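Local coordinates for regulatory protein BLAR1 (Bacillus licheniformis, PDB 1NRF) that probably senses beta-lactam antibiotics outside the cell, through acylation of its C-terminal penicillin-binding sensor domain, and relays the signal across the membrane to the cytoplasm, at residues T64-S69 and D147-G152; H130-I135 and E140-P145; S186-L189 and R195-S198. All coordinates share one frame; numbering follows the deposited sequence. Where two conformers were deposited one is given.

Contact 1 (T64-S69 and D147-G152)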
# COMPACT_ATOMS: atom_id res chain seq x y z
N THR A 64 3.78 0.67 -1.93
CA THR A 64 2.41 0.24 -1.57
C THR A 64 1.96 -0.87 -2.50
O THR A 64 1.12 -1.69 -2.15
CB THR A 64 1.34 1.40 -1.66
OG1 THR A 64 1.18 1.83 -3.02
CG2 THR A 64 1.75 2.57 -0.79
N TYR A 65 2.55 -0.90 -3.69
CA TYR A 65 2.18 -1.88 -4.70
C TYR A 65 2.68 -3.31 -4.42
O TYR A 65 2.17 -4.28 -4.99
CB TYR A 65 2.68 -1.39 -6.07
CG TYR A 65 2.32 -2.33 -7.18
CD1 TYR A 65 1.01 -2.40 -7.64
CD2 TYR A 65 3.26 -3.21 -7.70
CE1 TYR A 65 0.63 -3.34 -8.57
CE2 TYR A 65 2.90 -4.16 -8.64
CZ TYR A 65 1.58 -4.23 -9.07
OH TYR A 65 1.19 -5.18 -9.98
N LYS A 66 3.67 -3.44 -3.54
CA LYS A 66 4.24 -4.74 -3.19
C LYS A 66 3.18 -5.76 -2.72
O LYS A 66 3.36 -6.97 -2.87
CB LYS A 66 5.30 -4.57 -2.10
CG LYS A 66 6.64 -4.02 -2.56
CD LYS A 66 7.54 -3.83 -1.35
CE LYS A 66 8.97 -3.49 -1.72
NZ LYS A 66 9.07 -2.22 -2.47
N VAL A 67 2.09 -5.26 -2.16
CA VAL A 67 1.00 -6.12 -1.70
C VAL A 67 0.43 -6.91 -2.89
O VAL A 67 0.22 -8.12 -2.79
CB VAL A 67 -0.15 -5.28 -1.06
CG1 VAL A 67 -1.33 -6.16 -0.73
CG2 VAL A 67 0.36 -4.58 0.20
N PHE A 68 0.21 -6.22 -4.00
CA PHE A 68 -0.34 -6.88 -5.17
C PHE A 68 0.74 -7.60 -5.95
O PHE A 68 0.47 -8.58 -6.64
CB PHE A 68 -1.07 -5.86 -6.06
CG PHE A 68 -2.29 -5.28 -5.41
CD1 PHE A 68 -2.20 -4.22 -4.52
CD2 PHE A 68 -3.54 -5.84 -5.66
CE1 PHE A 68 -3.33 -3.73 -3.87
CE2 PHE A 68 -4.68 -5.35 -5.02
CZ PHE A 68 -4.57 -4.29 -4.12
N SER A 69 1.97 -7.12 -5.84
CA SER A 69 3.09 -7.77 -6.51
C SER A 69 3.22 -9.16 -5.88
O SER A 69 3.38 -10.16 -6.58
CB SER A 69 4.38 -6.98 -6.27
OG SER A 69 5.51 -7.70 -6.75
N ASP A 147 10.70 -1.18 -12.67
CA ASP A 147 10.25 -0.01 -11.93
C ASP A 147 8.92 0.67 -12.27
O ASP A 147 8.70 1.81 -11.87
CB ASP A 147 11.36 1.05 -11.96
CG ASP A 147 12.37 0.82 -13.08
OD1 ASP A 147 13.14 -0.17 -12.99
OD2 ASP A 147 12.40 1.61 -14.05
N TYR A 148 8.04 -0.02 -12.98
CA TYR A 148 6.74 0.55 -13.37
C TYR A 148 5.95 1.13 -12.20
O TYR A 148 5.16 2.06 -12.38
CB TYR A 148 5.87 -0.49 -14.08
CG TYR A 148 5.59 -1.76 -13.29
CD1 TYR A 148 6.53 -2.78 -13.21
CD2 TYR A 148 4.36 -1.96 -12.65
CE1 TYR A 148 6.26 -3.97 -12.53
CE2 TYR A 148 4.07 -3.13 -11.98
CZ TYR A 148 5.02 -4.14 -11.92
OH TYR A 148 4.74 -5.31 -11.24
N TRP A 149 6.17 0.56 -11.02
CA TRP A 149 5.48 0.97 -9.81
C TRP A 149 6.24 2.03 -9.02
O TRP A 149 5.85 2.39 -7.90
CB TRP A 149 5.24 -0.25 -8.93
CG TRP A 149 6.46 -1.09 -8.79
CD1 TRP A 149 6.92 -2.02 -9.66
CD2 TRP A 149 7.43 -1.00 -7.74
NE1 TRP A 149 8.12 -2.52 -9.24
CE2 TRP A 149 8.46 -1.92 -8.06
CE3 TRP A 149 7.54 -0.24 -6.57
CZ2 TRP A 149 9.59 -2.09 -7.25
CZ3 TRP A 149 8.65 -0.41 -5.76
CH2 TRP A 149 9.67 -1.33 -6.10
N LEU A 150 7.32 2.54 -9.61
CA LEU A 150 8.14 3.55 -8.96
C LEU A 150 8.44 4.75 -9.85
O LEU A 150 8.52 5.88 -9.36
CB LEU A 150 9.47 2.95 -8.49
CG LEU A 150 9.56 2.38 -7.07
CD1 LEU A 150 10.91 1.68 -6.88
CD2 LEU A 150 9.40 3.51 -6.04
N ASP A 151 8.62 4.51 -11.14
CA ASP A 151 8.96 5.58 -12.08
C ASP A 151 7.81 6.50 -12.49
O ASP A 151 8.01 7.47 -13.22
CB ASP A 151 9.61 4.98 -13.33
CG ASP A 151 8.67 4.10 -14.13
OD1 ASP A 151 9.19 3.38 -15.01
OD2 ASP A 151 7.44 4.12 -13.89
N GLY A 152 6.60 6.20 -12.03
CA GLY A 152 5.49 7.06 -12.35
C GLY A 152 4.69 6.69 -13.58
O GLY A 152 3.85 7.48 -14.04
O HOH W 1 2.94 -7.17 -9.91
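Tyr65, Tyr148 and Trp149 form an aromatic cluster beside what is probably the SxxK motif (Ser63, Lys66) of penicillin-binding proteins, at the start of helix 66-76. Tyr148 turns its ring edge toward the face of Tyr65 in an offset edge-to-face pair, planes at 74° and ring centroids 5.6 Å apart; Tyr65 CE2 and Tyr148 OH approach to 3.4 Å. Trp149 uses its CB, which sits 3.8 Å from Tyr65 CD2; its indole runs nearly parallel to the tyrosine ring but is slid aside, with little overlap. Tyr65 CB is directed at the 147-152 loop, and a chi1 of -178° places CG beside the carbonyl carbon, where the ring meets both partners. Lys66 is extended until a bend at its last torsion, and its NZ lies 3.8 Å from CZ3 in one of two deposited conformers of Trp149. Lys66 NZ hydrogen-bonds Ser63 OG, the probable acylation site. Within the loop, Asp147 O accepts from both Leu150 N and Asp151 N, which makes a compact turn round Tyr148 and Trp149. Large rings suit this buried site, and their hydroxyls its polar end: Tyr148 OH is hydrogen-bonded to Asp120 OD2 and accepts from a water at 2.9 Å, which also lies 2.7 Å from Tyr65 OH.

Contact 2 (H130-I135 and E140-P145); sequences HYLKSI and EDFSVP
This is a partly buried contact between the C-terminal end of helix 125-134 and the loop that doubles back along it, in the helical part of the penicillin-binding protein (serine beta-lactamase-like) fold and away from the annotated sites. No hydrogen bond crosses it; the join is made by apolar contact and by the length of Glu140, its CG and carboxylate both lying against the helix end. The backbones come closest at Leu132 and Glu140, whose CA atoms are 5.4 Å apart. Leu132 is directed at the loop, and its CD1 lies 3.6 Å from Asp141 O and 4.2 Å from Phe142 CB, near the plane of the phenylalanine ring at its edge. A branched aliphatic chain suits this buried position, where it also touches Tyr65. Phe142 packs against Leu128 and Arg129 of the helix, and separately stacks on Tyr148.

Glu140 has CG anti to the carbonyl carbon (chi1 -69°) and an extended chain beyond, which carries the carboxylate to Lys133; CG passes 3.5 Å from Leu132 O. The two chains cross at about a right angle, with OE2 3.9 Å from Lys133 CG. The charged ends stay apart, Lys133 NZ and Glu140 OE2 being separated by 6.1 Å, so any attraction is probably modest. At the helix end, Tyr131 O accepts from Ile135 N and, in its carbonyl plane on a lone pair, from Ser134 OG at 2.7 Å.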
# COMPACT_ATOMS: atom_id res chain seq x y z
N HIS A 130 -1.01 -7.89 -18.04
CA HIS A 130 -2.26 -8.63 -17.99
C HIS A 130 -2.88 -8.51 -16.59
O HIS A 130 -4.10 -8.31 -16.44
CB HIS A 130 -2.01 -10.11 -18.30
CG HIS A 130 -3.22 -10.98 -18.16
ND1 HIS A 130 -4.27 -10.94 -19.05
CD2 HIS A 130 -3.55 -11.90 -17.23
CE1 HIS A 130 -5.20 -11.79 -18.66
NE2 HIS A 130 -4.79 -12.39 -17.56
N TYR A 131 -2.02 -8.62 -15.58
CA TYR A 131 -2.42 -8.54 -14.18
C TYR A 131 -3.04 -7.19 -13.81
O TYR A 131 -4.15 -7.14 -13.28
CB TYR A 131 -1.20 -8.81 -13.29
CG TYR A 131 -1.50 -8.85 -11.81
CD1 TYR A 131 -2.36 -9.80 -11.27
CD2 TYR A 131 -0.89 -7.94 -10.93
CE1 TYR A 131 -2.61 -9.86 -9.90
CE2 TYR A 131 -1.13 -7.99 -9.56
CZ TYR A 131 -1.99 -8.96 -9.05
OH TYR A 131 -2.20 -9.04 -7.70
N LEU A 132 -2.32 -6.11 -14.11
CA LEU A 132 -2.80 -4.78 -13.80
C LEU A 132 -4.19 -4.58 -14.41
O LEU A 132 -5.02 -3.86 -13.86
CB LEU A 132 -1.84 -3.72 -14.33
CG LEU A 132 -0.43 -3.73 -13.74
CD1 LEU A 132 0.43 -2.71 -14.48
CD2 LEU A 132 -0.50 -3.43 -12.25
N LYS A 133 -4.43 -5.22 -15.55
CA LYS A 133 -5.73 -5.11 -16.19
C LYS A 133 -6.72 -6.01 -15.47
O LYS A 133 -7.87 -5.62 -15.25
CB LYS A 133 -5.65 -5.49 -17.67
CG LYS A 133 -5.04 -4.42 -18.54
CD LYS A 133 -5.03 -4.84 -20.01
CE LYS A 133 -4.38 -3.77 -20.88
NZ LYS A 133 -4.39 -4.12 -22.34
N SER A 134 -6.28 -7.21 -15.08
CA SER A 134 -7.18 -8.14 -14.41
C SER A 134 -7.74 -7.58 -13.09
O SER A 134 -8.84 -7.93 -12.69
CB SER A 134 -6.51 -9.51 -14.18
OG SER A 134 -5.47 -9.48 -13.21
N ILE A 135 -7.00 -6.71 -12.42
CA ILE A 135 -7.50 -6.14 -11.17
C ILE A 135 -7.75 -4.64 -11.30
O ILE A 135 -8.03 -3.96 -10.31
CB ILE A 135 -6.52 -6.38 -9.99
CG1 ILE A 135 -5.20 -5.66 -10.26
CG2 ILE A 135 -6.33 -7.87 -9.76
CD1 ILE A 135 -4.23 -5.69 -9.08
N GLU A 140 -3.42 1.64 -14.77
CA GLU A 140 -3.00 0.39 -15.39
C GLU A 140 -1.75 0.50 -16.28
O GLU A 140 -1.37 -0.48 -16.91
CB GLU A 140 -4.15 -0.21 -16.22
CG GLU A 140 -5.33 -0.71 -15.40
CD GLU A 140 -6.47 -1.23 -16.26
OE1 GLU A 140 -7.38 -1.88 -15.71
OE2 GLU A 140 -6.46 -0.99 -17.48
N ASP A 141 -1.10 1.66 -16.31
CA ASP A 141 0.08 1.85 -17.14
C ASP A 141 1.30 1.07 -16.66
O ASP A 141 1.36 0.62 -15.51
CB ASP A 141 0.40 3.34 -17.28
CG ASP A 141 1.37 3.62 -18.41
OD1 ASP A 141 1.18 3.07 -19.51
OD2 ASP A 141 2.33 4.40 -18.20
N PHE A 142 2.29 0.92 -17.55
CA PHE A 142 3.50 0.13 -17.26
C PHE A 142 4.70 0.52 -18.16
O PHE A 142 4.55 0.73 -19.36
CB PHE A 142 3.12 -1.35 -17.44
CG PHE A 142 4.26 -2.32 -17.30
CD1 PHE A 142 4.22 -3.30 -16.31
CD2 PHE A 142 5.33 -2.31 -18.19
CE1 PHE A 142 5.24 -4.26 -16.21
CE2 PHE A 142 6.35 -3.26 -18.11
CZ PHE A 142 6.30 -4.24 -17.11
N SER A 143 5.90 0.60 -17.57
CA SER A 143 7.11 0.95 -18.33
C SER A 143 7.96 -0.30 -18.53
O SER A 143 7.92 -0.94 -19.58
CB SER A 143 7.92 2.01 -17.59
OG SER A 143 8.39 1.54 -16.34
N VAL A 144 8.73 -0.65 -17.50
CA VAL A 144 9.58 -1.83 -17.52
C VAL A 144 9.38 -2.57 -16.20
O VAL A 144 9.19 -1.96 -15.14
CB VAL A 144 11.08 -1.46 -17.72
CG1 VAL A 144 11.25 -0.69 -19.02
CG2 VAL A 144 11.58 -0.63 -16.53
N PRO A 145 9.40 -3.91 -16.25
CA PRO A 145 9.21 -4.74 -15.06
C PRO A 145 9.94 -4.31 -13.80
O PRO A 145 9.44 -4.49 -12.69
CB PRO A 145 9.62 -6.15 -15.53
CG PRO A 145 10.42 -5.90 -16.79
CD PRO A 145 9.72 -4.74 -17.42

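Contact 3 (S186-L189 and R195-S198)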
# COMPACT_ATOMS: atom_id res chain seq x y z
N SER A 186 1.52 -10.93 5.70
CA SER A 186 2.73 -10.18 5.37
C SER A 186 2.65 -8.70 5.76
O SER A 186 3.68 -8.08 6.03
CB SER A 186 3.02 -10.28 3.87
OG SER A 186 1.96 -9.73 3.11
N ILE A 187 1.44 -8.15 5.80
CA ILE A 187 1.26 -6.75 6.14
C ILE A 187 0.58 -6.47 7.49
O ILE A 187 0.39 -5.31 7.85
CB ILE A 187 0.47 -6.04 5.05
CG1 ILE A 187 -0.91 -6.68 4.93
CG2 ILE A 187 1.23 -6.12 3.73
CD1 ILE A 187 -1.86 -5.92 4.07
N ARG A 188 0.22 -7.51 8.22
CA ARG A 188 -0.41 -7.34 9.53
C ARG A 188 0.67 -6.73 10.43
O ARG A 188 1.72 -7.34 10.61
CB ARG A 188 -0.86 -8.70 10.08
CG ARG A 188 -1.91 -8.64 11.17
CD ARG A 188 -2.27 -10.03 11.65
NE ARG A 188 -2.50 -10.97 10.55
CZ ARG A 188 -3.55 -10.96 9.74
NH1 ARG A 188 -3.65 -11.86 8.77
NH2 ARG A 188 -4.51 -10.06 9.89
N LEU A 189 0.41 -5.56 10.99
CA LEU A 189 1.39 -4.88 11.83
C LEU A 189 1.28 -5.02 13.35
O LEU A 189 2.25 -5.38 14.01
CB LEU A 189 1.42 -3.39 11.49
CG LEU A 189 1.84 -3.08 10.06
CD1 LEU A 189 1.59 -1.61 9.76
CD2 LEU A 189 3.31 -3.45 9.89
N ARG A 195 -8.54 -4.53 18.12
CA ARG A 195 -8.36 -4.18 16.73
C ARG A 195 -7.02 -4.62 16.16
O ARG A 195 -6.00 -4.56 16.84
CB ARG A 195 -8.48 -2.67 16.57
CG ARG A 195 -9.74 -2.08 17.16
CD ARG A 195 -9.41 -1.14 18.30
NE ARG A 195 -10.15 0.11 18.20
CZ ARG A 195 -11.48 0.20 18.17
NH1 ARG A 195 -12.23 -0.89 18.23
NH2 ARG A 195 -12.05 1.39 18.08
N VAL A 196 -7.04 -5.04 14.90
CA VAL A 196 -5.83 -5.47 14.21
C VAL A 196 -5.48 -4.48 13.10
O VAL A 196 -6.30 -4.19 12.23
CB VAL A 196 -6.00 -6.85 13.56
CG1 VAL A 196 -4.72 -7.23 12.84
CG2 VAL A 196 -6.34 -7.90 14.61
N LEU A 197 -4.25 -3.97 13.14
CA LEU A 197 -3.79 -3.02 12.14
C LEU A 197 -2.94 -3.69 11.06
O LEU A 197 -2.00 -4.42 11.36
CB LEU A 197 -2.95 -1.93 12.80
CG LEU A 197 -2.42 -0.83 11.87
CD1 LEU A 197 -3.59 0.04 11.43
CD2 LEU A 197 -1.36 0.02 12.59
N SER A 198 -3.29 -3.43 9.80
CA SER A 198 -2.56 -3.95 8.65
C SER A 198 -2.24 -2.71 7.80
O SER A 198 -3.05 -1.77 7.75
CB SER A 198 -3.43 -4.92 7.82
OG SER A 198 -3.65 -6.15 8.50
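Arg188 lays the aliphatic part of its side chain against Val196, CG meeting CG1 of the valine at 3.6 Å, and the two side chains cross at a slant. The same methyl lies at the edge of the guanidinium, near its plane. With CG swung opposite the backbone N (chi1 -160°) and a bend at chi3 (-47°), the arginine rests its carbon chain on the neighbouring strand while its charged end turns to Asp185, with which NH1 forms a salt bridge; a long, weak ion pair links NH2 to Glu220.

These residues begin the beta hairpin of strands 188-192 and 195-205, at the point where helix 177-187 gives way to the edge strand of the sheet. Arg188 and Ser198 are an antiparallel non-hydrogen-bonded pair with their side chains on one face, and Ser198 OG comes 3.6 Å from Arg188 CA. A small serine suits a place where the paired CA atoms are only 4.1 Å apart. One backbone bond crosses between the segments: Leu189 N donates to Leu197 O over 2.7 Å. Ser198 CA also makes a CA-H...O contact of 3.3 Å with Ile187 O.

Ile187 places CD1 4.2 Å from Ser198 CB and touches Tyr218 of the next strand, as a buried hydrophobic residue should where the helix hands over to the sheet. Leu189 and Leu197 meet more loosely, CD1 to CD2 at 4.4 Å. Strand 195-205, with Ser198 bonded through its backbone to Tyr218, thus lies between the edge strand and strand 211-220. Backbone bonds of Ile187 with Gly199 and of Leu197 with Glu190 continue the ladder, so the chemistry implies that backbone pairing probably sets the register, while the arginine serves both requirements of an exposed edge: its carbons cover part of the valine, and its charge is met by an acid.

How the contacts relate
Contact 1 is fully buried, whereas contacts 2 and 3 each combine buried residues with exposed ones. Contacts 1 and 2 share the loop between helices 125-134 and 158-170, and they touch: Tyr131 OH probably bonds Phe68 O, and Phe68 CD2 packs on Ile135 CD1 at 3.5 Å. Contact 3 lies across the chain's centre, about 20 Å from contact 1 between centres, yet Val67 CG2 packs on Ile187 CG2 at 3.9 Å. Contacts 2 and 3 do not meet. The chemistry follows the place: aromatic packing and a bridging water in the interior, aliphatic contact without cross-bonds at the helix end, and backbone pairing at the sheet edge.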